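Local structure of tautomerase (Bordetella trematum, 6VVR) at residues V63-I68 and V98-R103; V5-G10 and A40-Y45. The protein belongs to the tautomerase superfamily and assembles as a trimer of chains that each contain two beta-alpha-beta units. All blocks are in the same frame, centred on the assembly; numbering follows the deposited sequence.

Interaction 1 (V63-I68 and V98-R103)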
loop_
_atom_site.group_PDB
_atom_site.type_symbol
_atom_site.label_atom_id
_atom_site.label_comp_id
_atom_site.label_asym_id
_atom_site.label_seq_id
_atom_site.Cartn_x
_atom_site.Cartn_y
_atom_site.Cartn_z
ATOM N N VAL A 63 3.214 8.213 5.537
ATOM C CA VAL A 63 3.220 8.603 4.129
ATOM C C VAL A 63 3.945 7.510 3.354
ATOM O O VAL A 63 5.149 7.305 3.540
ATOM C CB VAL A 63 3.885 9.975 3.907
ATOM C CG1 VAL A 63 3.810 10.377 2.431
ATOM C CG2 VAL A 63 3.237 11.061 4.786
ATOM N N ASN A 64 3.216 6.806 2.491
ATOM C CA ASN A 64 3.798 5.839 1.573
ATOM C C ASN A 64 3.971 6.480 0.204
ATOM O O ASN A 64 3.015 7.048 -0.341
ATOM C CB ASN A 64 2.906 4.605 1.449
ATOM C CG ASN A 64 2.814 3.821 2.739
ATOM O OD1 ASN A 64 3.765 3.773 3.519
ATOM N ND2 ASN A 64 1.662 3.198 2.970
ATOM N N VAL A 65 5.176 6.368 -0.359
ATOM C CA VAL A 65 5.528 6.995 -1.631
ATOM C C VAL A 65 5.980 5.910 -2.595
ATOM O O VAL A 65 7.000 5.248 -2.357
ATOM C CB VAL A 65 6.641 8.041 -1.474
ATOM C CG1 VAL A 65 6.893 8.738 -2.815
ATOM C CG2 VAL A 65 6.318 9.031 -0.361
ATOM N N ASP A 66 5.226 5.722 -3.677
ATOM C CA ASP A 66 5.681 4.918 -4.799
ATOM C C ASP A 66 6.236 5.883 -5.835
ATOM O O ASP A 66 5.507 6.754 -6.327
ATOM C CB ASP A 66 4.546 4.076 -5.384
ATOM C CG ASP A 66 4.057 3.016 -4.420
ATOM O OD1 ASP A 66 4.889 2.355 -3.770
ATOM O OD2 ASP A 66 2.838 2.846 -4.297
ATOM N N LEU A 67 7.526 5.772 -6.124
ATOM C CA LEU A 67 8.163 6.711 -7.032
ATOM C C LEU A 67 9.127 5.989 -7.964
ATOM O O LEU A 67 9.653 4.920 -7.653
ATOM C CB LEU A 67 8.897 7.830 -6.279
ATOM C CG LEU A 67 10.296 7.548 -5.729
ATOM C CD1 LEU A 67 10.950 8.840 -5.264
ATOM C CD2 LEU A 67 10.218 6.535 -4.593
ATOM N N ILE A 68 9.336 6.598 -9.129
ATOM C CA ILE A 68 10.233 6.025 -10.117
ATOM C C ILE A 68 11.641 5.928 -9.546
ATOM O O ILE A 68 12.164 6.880 -8.953
ATOM C CB ILE A 68 10.196 6.861 -11.403
ATOM C CG1 ILE A 68 8.812 6.754 -12.039
ATOM C CG2 ILE A 68 11.259 6.374 -12.377
ATOM C CD1 ILE A 68 8.536 7.846 -13.074
ATOM N N VAL A 98 5.613 10.335 13.075
ATOM C CA VAL A 98 5.385 10.263 11.638
ATOM C C VAL A 98 6.396 9.293 11.048
ATOM O O VAL A 98 7.538 9.236 11.506
ATOM C CB VAL A 98 5.525 11.658 10.999
ATOM C CG1 VAL A 98 5.241 11.605 9.505
ATOM C CG2 VAL A 98 4.591 12.640 11.687
ATOM N N ARG A 99 5.976 8.528 10.041
ATOM C CA ARG A 99 6.875 7.677 9.276
ATOM C C ARG A 99 6.641 7.905 7.788
ATOM O O ARG A 99 5.506 8.139 7.361
ATOM C CB ARG A 99 6.675 6.195 9.612
ATOM C CG ARG A 99 7.164 5.784 10.999
ATOM C CD ARG A 99 8.661 6.053 11.195
ATOM N NE ARG A 99 9.111 5.627 12.527
ATOM C CZ ARG A 99 9.028 6.375 13.626
ATOM N NH1 ARG A 99 9.462 5.900 14.790
ATOM N NH2 ARG A 99 8.511 7.597 13.569
ATOM N N VAL A 100 7.720 7.836 7.007
ATOM C CA VAL A 100 7.678 7.942 5.550
ATOM C C VAL A 100 8.369 6.717 4.974
ATOM O O VAL A 100 9.467 6.368 5.414
ATOM C CB VAL A 100 8.383 9.212 5.038
ATOM C CG1 VAL A 100 8.295 9.279 3.500
ATOM C CG2 VAL A 100 7.811 10.451 5.676
ATOM N N VAL A 101 7.740 6.075 3.990
ATOM C CA VAL A 101 8.294 4.906 3.313
ATOM C C VAL A 101 8.351 5.205 1.822
ATOM O O VAL A 101 7.341 5.598 1.228
ATOM C CB VAL A 101 7.446 3.647 3.559
ATOM C CG1 VAL A 101 8.055 2.449 2.825
ATOM C CG2 VAL A 101 7.298 3.396 5.048
ATOM N N LEU A 102 9.525 5.025 1.224
ATOM C CA LEU A 102 9.700 5.184 -0.213
ATOM C C LEU A 102 9.819 3.803 -0.836
ATOM O O LEU A 102 10.589 2.963 -0.352
ATOM C CB LEU A 102 10.947 6.008 -0.549
ATOM C CG LEU A 102 11.152 7.348 0.162
ATOM C CD1 LEU A 102 12.417 8.022 -0.361
ATOM C CD2 LEU A 102 9.935 8.275 0.005
ATOM N N ARG A 103 9.056 3.566 -1.893
ATOM C CA ARG A 103 9.166 2.335 -2.668
ATOM C C ARG A 103 9.686 2.711 -4.049
ATOM O O ARG A 103 8.974 3.350 -4.830
ATOM C CB ARG A 103 7.823 1.612 -2.744
ATOM C CG ARG A 103 7.152 1.468 -1.382
ATOM C CD ARG A 103 6.217 0.276 -1.344
ATOM N NE ARG A 103 5.394 0.300 -0.139
ATOM C CZ ARG A 103 4.262 0.990 -0.020
ATOM N NH1 ARG A 103 3.578 0.932 1.114
ATOM N NH2 ARG A 103 3.806 1.715 -1.042
#
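V63-I68 and V98-R103 run side by side as parallel strands, their axes 4.8 Å apart at closest approach and inclined by 21°. Five backbone hydrogen bonds alternate along the pair: V63 N and V65 N donate to R99 O and V101 O, V101 N and R103 N donate to V63 O and V65 O, and L67 N donates to R103 O. V63 pairs with V100, and V65 with L102, on the face that packs against helix 73-91. There CD2 of L102 lies 3.6 Å from CB of V65, while CD2 of L67 reaches to 4.1 Å from CB of L102. Strand 61-68, this helix and strand 98-105 form the second beta-alpha-beta unit of the tautomerase fold. N64, V101, D66 and R103 occupy the other face. OD1 of N64 rests beside CB of V101 at 3.7 Å, and ND2 of N64 is hydrogen-bonded to OD1 of N4. A salt bridge joins NH2 of R103 to OD1 of D66 (3.0 Å); OD1 lies in the guanidinium plane, whereas NH2 stands 31° out of the carboxylate plane, on the syn side of OD1. R103, extended from CG to NE, brings its guanidinium to N64, with NH1 3.4 Å from CG and the amide and guanidinium planes 51° apart. NH1 forms a salt bridge with D66 of the second subunit, and OD2 of D66 with R103 of the third, which links the buried charges of all three chains.

Interaction 2 (V5-G10 and A40-Y45)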
loop_
_atom_site.group_PDB
_atom_site.type_symbol
_atom_site.label_atom_id
_atom_site.label_comp_id
_atom_site.label_asym_id
_atom_site.label_seq_id
_atom_site.Cartn_x
_atom_site.Cartn_y
_atom_site.Cartn_z
ATOM N N VAL A 5 -1.561 8.428 2.113
ATOM C CA VAL A 5 -1.294 9.046 3.402
ATOM C C VAL A 5 -2.323 8.548 4.401
ATOM O O VAL A 5 -3.514 8.446 4.086
ATOM C CB VAL A 5 -1.348 10.581 3.297
ATOM C CG1 VAL A 5 -0.911 11.217 4.613
ATOM C CG2 VAL A 5 -0.486 11.031 2.144
ATOM N N HIS A 6 -1.864 8.269 5.614
ATOM C CA HIS A 6 -2.654 7.568 6.614
ATOM C C HIS A 6 -2.527 8.340 7.915
ATOM O O HIS A 6 -1.419 8.481 8.431
ATOM C CB HIS A 6 -2.148 6.129 6.758
ATOM C CG HIS A 6 -2.079 5.400 5.451
ATOM N ND1 HIS A 6 -3.087 4.569 5.011
ATOM C CD2 HIS A 6 -1.144 5.411 4.469
ATOM C CE1 HIS A 6 -2.767 4.082 3.824
ATOM N NE2 HIS A 6 -1.594 4.580 3.471
ATOM N N ILE A 7 -3.640 8.891 8.406
ATOM C CA ILE A 7 -3.617 9.783 9.560
ATOM C C ILE A 7 -4.718 9.370 10.523
ATOM O O ILE A 7 -5.631 8.620 10.182
ATOM C CB ILE A 7 -3.770 11.270 9.174
ATOM C CG1 ILE A 7 -5.125 11.528 8.532
ATOM C CG2 ILE A 7 -2.650 11.701 8.240
ATOM C CD1 ILE A 7 -5.409 13.010 8.305
ATOM N N MET A 8 -4.612 9.870 11.748
ATOM C CA MET A 8 -5.632 9.613 12.747
ATOM C C MET A 8 -6.869 10.450 12.447
ATOM O O MET A 8 -6.774 11.572 11.935
ATOM C CB MET A 8 -5.112 9.945 14.149
ATOM C CG MET A 8 -3.824 9.230 14.532
ATOM S SD MET A 8 -3.958 7.461 14.247
ATOM C CE MET A 8 -5.235 6.999 15.409
ATOM N N GLN A 9 -8.034 9.887 12.757
ATOM C CA GLN A 9 -9.262 10.672 12.781
ATOM C C GLN A 9 -9.102 11.863 13.718
ATOM O O GLN A 9 -8.372 11.808 14.708
ATOM C CB GLN A 9 -10.440 9.817 13.259
ATOM C CG GLN A 9 -10.999 8.840 12.247
ATOM C CD GLN A 9 -12.174 8.056 12.809
ATOM O OE1 GLN A 9 -12.606 8.291 13.938
ATOM N NE2 GLN A 9 -12.688 7.113 12.027
ATOM N N GLY A 10 -9.802 12.945 13.412
ATOM C CA GLY A 10 -9.875 14.071 14.320
ATOM C C GLY A 10 -9.407 15.391 13.761
ATOM O O GLY A 10 -9.645 16.427 14.401
ATOM N N ALA A 40 -1.614 12.493 -4.340
ATOM C CA ALA A 40 -1.690 12.017 -2.968
ATOM C C ALA A 40 -3.143 11.767 -2.607
ATOM O O ALA A 40 -4.024 12.556 -2.959
ATOM C CB ALA A 40 -1.047 13.004 -1.984
ATOM N N ILE A 41 -3.390 10.649 -1.927
ATOM C CA ILE A 41 -4.721 10.305 -1.453
ATOM C C ILE A 41 -4.610 9.989 0.027
ATOM O O ILE A 41 -3.588 9.475 0.492
ATOM C CB ILE A 41 -5.338 9.120 -2.243
ATOM C CG1 ILE A 41 -4.555 7.821 -2.027
ATOM C CG2 ILE A 41 -5.351 9.437 -3.731
ATOM C CD1 ILE A 41 -5.090 6.651 -2.888
ATOM N N LEU A 42 -5.678 10.292 0.760
ATOM C CA LEU A 42 -5.675 10.318 2.212
ATOM C C LEU A 42 -6.715 9.367 2.786
ATOM O O LEU A 42 -7.820 9.224 2.248
ATOM C CB LEU A 42 -5.960 11.745 2.702
ATOM C CG LEU A 42 -6.029 12.043 4.198
ATOM C CD1 LEU A 42 -4.746 11.639 4.889
ATOM C CD2 LEU A 42 -6.282 13.521 4.379
ATOM N N GLN A 43 -6.353 8.730 3.903
ATOM C CA GLN A 43 -7.269 7.904 4.682
ATOM C C GLN A 43 -7.097 8.183 6.166
ATOM O O GLN A 43 -5.970 8.383 6.635
ATOM C CB GLN A 43 -7.042 6.418 4.437
ATOM C CG GLN A 43 -8.135 5.795 3.607
ATOM C CD GLN A 43 -7.652 4.581 2.865
ATOM O OE1 GLN A 43 -6.554 4.073 3.124
ATOM N NE2 GLN A 43 -8.453 4.116 1.918
ATOM N N GLU A 44 -8.215 8.151 6.902
ATOM C CA GLU A 44 -8.244 8.401 8.340
ATOM C C GLU A 44 -8.506 7.111 9.110
ATOM O O GLU A 44 -9.283 6.261 8.676
ATOM C CB GLU A 44 -9.345 9.389 8.736
ATOM C CG GLU A 44 -9.368 10.731 8.095
ATOM C CD GLU A 44 -10.401 11.604 8.793
ATOM O OE1 GLU A 44 -11.511 11.104 9.086
ATOM O OE2 GLU A 44 -10.090 12.761 9.107
ATOM N N TYR A 45 -7.907 7.002 10.297
ATOM C CA TYR A 45 -8.038 5.812 11.133
ATOM C C TYR A 45 -8.529 6.177 12.525
ATOM O O TYR A 45 -8.018 7.116 13.144
ATOM C CB TYR A 45 -6.707 5.066 11.267
ATOM C CG TYR A 45 -6.221 4.543 9.945
ATOM C CD1 TYR A 45 -5.699 5.408 8.988
ATOM C CD2 TYR A 45 -6.327 3.196 9.628
ATOM C CE1 TYR A 45 -5.285 4.941 7.768
ATOM C CE2 TYR A 45 -5.905 2.717 8.400
ATOM C CZ TYR A 45 -5.385 3.599 7.478
ATOM O OH TYR A 45 -4.959 3.143 6.251
HETATM O O HOH W 1 -8.179 13.395 10.634
HETATM O O HOH W 2 -11.710 13.396 11.229
#
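V5 and L42 begin the parallel pairing of V5-G10 with A40-Y45, in which the strand axes close to 4.6 Å at an angle of 30°. The backbone bonds alternate from V5 N to I41 O, Q43 N to V5 O, I7 N to Q43 O and Y45 N to I7 O. A last one, from Q9 N to Y45 O, carries the pairing past the end of strand 2-8. Strand 2-8, helix 13-31 and strand 39-45 form the first beta-alpha-beta unit of the chain, and the helix covers the apolar side. On that side CD1 of L42 sits 3.9 Å from CG1 of V5 and 3.7 Å from CG1 of I7, whose side chain crosses the leucine nearly at a right angle. The rings of H6 and Y45 meet rim to rim, on the face opposite V5 and L42, with planes 46° apart. With chi1 at -63°, CG of Y45 stands anti to its carbonyl carbon, and the ring leans back along the strand until OH hydrogen-bonds ND1 of H6 at 2.7 Å, near the imidazole plane. The ring edge of Y45 also passes I7 O, 3.4 Å from CD1. NE2 of H6 is held by OD1 of N4, and with both nitrogens engaged the rotation of the imidazole is fixed. Water supplies the last group of bonds: one molecule joins M8 O to OE2 of E44, a second joins G10 N to the same oxygen. K16 forms a salt bridge with OE2 as well and probably favours the ionised carboxylate, consistent with OE2 accepting from both waters.

Overall arrangement
Interactions 1 and 2 repeat one design in the two halves of the chain: each pairs the parallel strands of a beta-alpha-beta unit, and the units meet where strands 2-8 and 61-68 run antiparallel in the central sheet. Their centres are 14 Å apart, yet they touch through N64 and H6 and through V63 and V5. Interaction 1 is almost wholly buried near the chain centre, and its polar chemistry is a salt bridge shared among subunits. Interaction 2 lies further out and is partly exposed at one end, with an imidazole-phenol bond on one face and water-bridged E44 at the strand ends. Both touch the third subunit, interaction 2 through A40 and I41, which join an antiparallel ladder with its strand.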